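Local coordinates for neutral ceramidase (PDB 2ZWS), which hydrolyses the N-acyl linkage of ceramides to give sphingosine and free fatty acid, and also catalyses the reverse synthesis, using a zinc ion, at residues G537-V542 against T599-I604. Numbering follows the deposited sequence.
Sequences GDKVTV and TISWSI
In the C-terminal beta-sandwich, strands 539-545 and 595-603 run side by side as antiparallel neighbours, and V540 with W602 and V542 with I600 are two hydrogen-bonded pairs between them. V540 N reaches W602 O at 2.8 Å, and W602 N returns to V540 O; V542 and I600 exchange a similar pair of bonds. Beyond the regular strand the pairing persists, with I604 N donating almost straight to D538 O (2.9 Å, 176° at the hydrogen) and G537 N to I604 O. G537 has a positive phi of 100°, a backbone conformation easily taken only by a residue without a CB.

The two faces differ sharply. On one, V540 CG2, placed beside its own backbone N by chi1 of 180°, meets I604 CD1 at 3.7 Å, while I604 CG1 lies over the rim of one face of the W602 indole, 3.7 Å above its plane. V542 CG2 packs on I600 CB. On the other, the extended K539 chain runs alongside the two serines, CG 3.6 Å from S603 OG and CE 3.6 Å from S601 OG, and a water accepting from K539 NZ also bonds S601 OG.

The apolar face closes against the second sheet, through I615 of strand 611-622 and F639 of strand 629-642. Strand 595-603 also pairs with strand 584-591, where W602 touches T584, one of the magnesium ligands.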
ATOM      1  N   GLY A 537      29.049   3.452  10.465  1.00 24.31           N
ATOM      2  CA  GLY A 537      28.330   4.695  10.657  1.00 24.20           C
ATOM      3  C   GLY A 537      28.572   5.665   9.516  1.00 23.84           C
ATOM      4  O   GLY A 537      27.828   6.624   9.359  1.00 24.60           O
ATOM      5  N   ASP A 538      29.619   5.421   8.726  1.00 22.40           N
ATOM      6  CA  ASP A 538      29.898   6.265   7.571  1.00 21.89           C
ATOM      7  C   ASP A 538      28.995   5.913   6.405  1.00 21.07           C
ATOM      8  O   ASP A 538      28.591   4.750   6.239  1.00 20.69           O
ATOM      9  CB  ASP A 538      31.355   6.109   7.117  1.00 21.76           C
ATOM     10  CG  ASP A 538      32.365   6.756   8.076  1.00 24.62           C
ATOM     11  OD1 ASP A 538      33.573   6.489   7.898  1.00 26.10           O
ATOM     12  OD2 ASP A 538      31.978   7.531   8.985  1.00 25.17           O
ATOM     13  N   LYS A 539      28.734   6.908   5.555  1.00 20.09           N
ATOM     14  CA  LYS A 539      28.014   6.677   4.308  1.00 19.59           C
ATOM     15  C   LYS A 539      28.976   6.635   3.115  1.00 19.03           C
ATOM     16  O   LYS A 539      29.738   7.580   2.897  1.00 20.12           O
ATOM     17  CB  LYS A 539      26.983   7.779   4.105  1.00 19.76           C
ATOM     18  CG  LYS A 539      26.004   7.559   2.956  1.00 19.99           C
ATOM     19  CD  LYS A 539      25.140   8.825   2.838  1.00 24.04           C
ATOM     20  CE  LYS A 539      23.781   8.522   2.213  1.00 28.11           C
ATOM     21  NZ  LYS A 539      23.077   9.788   1.833  1.00 30.80           N
ATOM     22  N   VAL A 540      28.935   5.532   2.366  1.00 17.61           N
ATOM     23  CA  VAL A 540      29.698   5.361   1.115  1.00 17.44           C
ATOM     24  C   VAL A 540      28.821   5.866  -0.044  1.00 16.63           C
ATOM     25  O   VAL A 540      27.669   5.435  -0.168  1.00 17.15           O
ATOM     26  CB  VAL A 540      30.045   3.862   0.868  1.00 17.41           C
ATOM     27  CG1 VAL A 540      30.854   3.665  -0.438  1.00 16.79           C
ATOM     28  CG2 VAL A 540      30.801   3.282   2.054  1.00 18.75           C
ATOM     29  N   THR A 541      29.345   6.782  -0.863  1.00 16.11           N
ATOM     30  CA  THR A 541      28.612   7.242  -2.056  0.50 16.19           C
ATOM     31  C   THR A 541      29.473   7.057  -3.298  1.00 15.59           C
ATOM     32  O   THR A 541      30.638   7.490  -3.363  1.00 16.62           O
ATOM     33  CB  THR A 541      28.060   8.709  -1.948  0.50 16.66           C
ATOM     34  OG1 THR A 541      27.224   9.027  -3.083  0.50 17.38           O
ATOM     35  CG2 THR A 541      29.170   9.704  -1.887  0.50 17.27           C
ATOM     36  N   VAL A 542      28.888   6.366  -4.269  1.00 14.47           N
ATOM     37  CA  VAL A 542      29.532   6.126  -5.551  1.00 14.46           C
ATOM     38  C   VAL A 542      28.561   6.456  -6.685  1.00 13.72           C
ATOM     39  O   VAL A 542      27.370   6.699  -6.441  1.00 15.05           O
ATOM     40  CB  VAL A 542      30.007   4.657  -5.685  1.00 14.27           C
ATOM     41  CG1 VAL A 542      30.991   4.284  -4.555  1.00 16.58           C
ATOM     42  CG2 VAL A 542      28.808   3.684  -5.740  1.00 15.50           C
ATOM     43  N   THR A 599      23.478   7.256  -8.768  1.00 14.25           N
ATOM     44  CA  THR A 599      24.252   7.504  -7.564  1.00 14.62           C
ATOM     45  C   THR A 599      23.755   6.510  -6.524  1.00 14.80           C
ATOM     46  O   THR A 599      22.546   6.404  -6.287  1.00 14.99           O
ATOM     47  CB  THR A 599      24.063   8.940  -7.051  1.00 15.36           C
ATOM     48  OG1 THR A 599      24.425   9.880  -8.084  1.00 17.09           O
ATOM     49  CG2 THR A 599      24.943   9.191  -5.809  1.00 14.86           C
ATOM     50  N   ILE A 600      24.688   5.760  -5.959  1.00 15.03           N
ATOM     51  CA  ILE A 600      24.370   4.676  -5.037  1.00 15.06           C
ATOM     52  C   ILE A 600      25.083   4.941  -3.724  1.00 14.90           C
ATOM     53  O   ILE A 600      26.271   5.266  -3.685  1.00 15.49           O
ATOM     54  CB  ILE A 600      24.763   3.326  -5.627  1.00 15.71           C
ATOM     55  CG1 ILE A 600      23.831   2.978  -6.794  1.00 14.90           C
ATOM     56  CG2 ILE A 600      24.774   2.247  -4.552  1.00 15.59           C
ATOM     57  CD1 ILE A 600      24.433   1.997  -7.781  1.00 14.70           C
ATOM     58  N   SER A 601      24.344   4.823  -2.631  1.00 14.21           N
ATOM     59  CA  SER A 601      24.961   5.021  -1.336  1.00 14.68           C
ATOM     60  C   SER A 601      24.687   3.867  -0.413  1.00 14.26           C
ATOM     61  O   SER A 601      23.666   3.160  -0.556  1.00 14.23           O
ATOM     62  CB  SER A 601      24.475   6.319  -0.710  1.00 15.07           C
ATOM     63  OG  SER A 601      23.084   6.278  -0.482  1.00 17.63           O
ATOM     64  N   TRP A 602      25.596   3.692   0.542  1.00 14.12           N
ATOM     65  CA  TRP A 602      25.469   2.661   1.570  1.00 14.82           C
ATOM     66  C   TRP A 602      25.854   3.279   2.902  1.00 15.80           C
ATOM     67  O   TRP A 602      27.000   3.707   3.091  1.00 16.93           O
ATOM     68  CB  TRP A 602      26.390   1.491   1.245  1.00 15.57           C
ATOM     69  CG  TRP A 602      26.319   0.329   2.230  1.00 16.27           C
ATOM     70  CD1 TRP A 602      25.201  -0.145   2.861  1.00 16.28           C
ATOM     71  CD2 TRP A 602      27.416  -0.517   2.652  1.00 16.13           C
ATOM     72  NE1 TRP A 602      25.538  -1.245   3.655  1.00 17.25           N
ATOM     73  CE2 TRP A 602      26.879  -1.478   3.550  1.00 17.88           C
ATOM     74  CE3 TRP A 602      28.797  -0.548   2.369  1.00 16.50           C
ATOM     75  CZ2 TRP A 602      27.669  -2.475   4.167  1.00 17.43           C
ATOM     76  CZ3 TRP A 602      29.589  -1.566   2.980  1.00 17.36           C
ATOM     77  CH2 TRP A 602      29.011  -2.504   3.863  1.00 16.98           C
ATOM     78  N   SER A 603      24.907   3.328   3.828  1.00 16.97           N
ATOM     79  CA  SER A 603      25.211   3.737   5.188  1.00 18.43           C
ATOM     80  C   SER A 603      25.578   2.483   5.967  1.00 18.65           C
ATOM     81  O   SER A 603      24.731   1.617   6.181  1.00 19.33           O
ATOM     82  CB  SER A 603      24.008   4.452   5.786  1.00 19.07           C
ATOM     83  OG  SER A 603      23.730   5.637   5.041  1.00 22.99           O
ATOM     84  N   ILE A 604      26.849   2.376   6.367  1.00 19.08           N
ATOM     85  CA  ILE A 604      27.392   1.128   6.926  1.00 19.64           C
ATOM     86  C   ILE A 604      26.869   0.945   8.348  1.00 20.87           C
ATOM     87  O   ILE A 604      27.203   1.743   9.227  1.00 21.00           O
ATOM     88  CB  ILE A 604      28.955   1.150   6.932  1.00 19.37           C
ATOM     89  CG1 ILE A 604      29.510   1.374   5.524  1.00 19.25           C
ATOM     90  CG2 ILE A 604      29.503  -0.147   7.512  1.00 20.77           C
ATOM     91  CD1 ILE A 604      30.894   1.984   5.508  1.00 19.12           C
TER
HETATM   92  O   HOH W   1      25.547   6.797   7.516  1.00 48.80           O
HETATM   93  O   HOH W   2      22.291   8.786  -0.746  1.00 35.41           O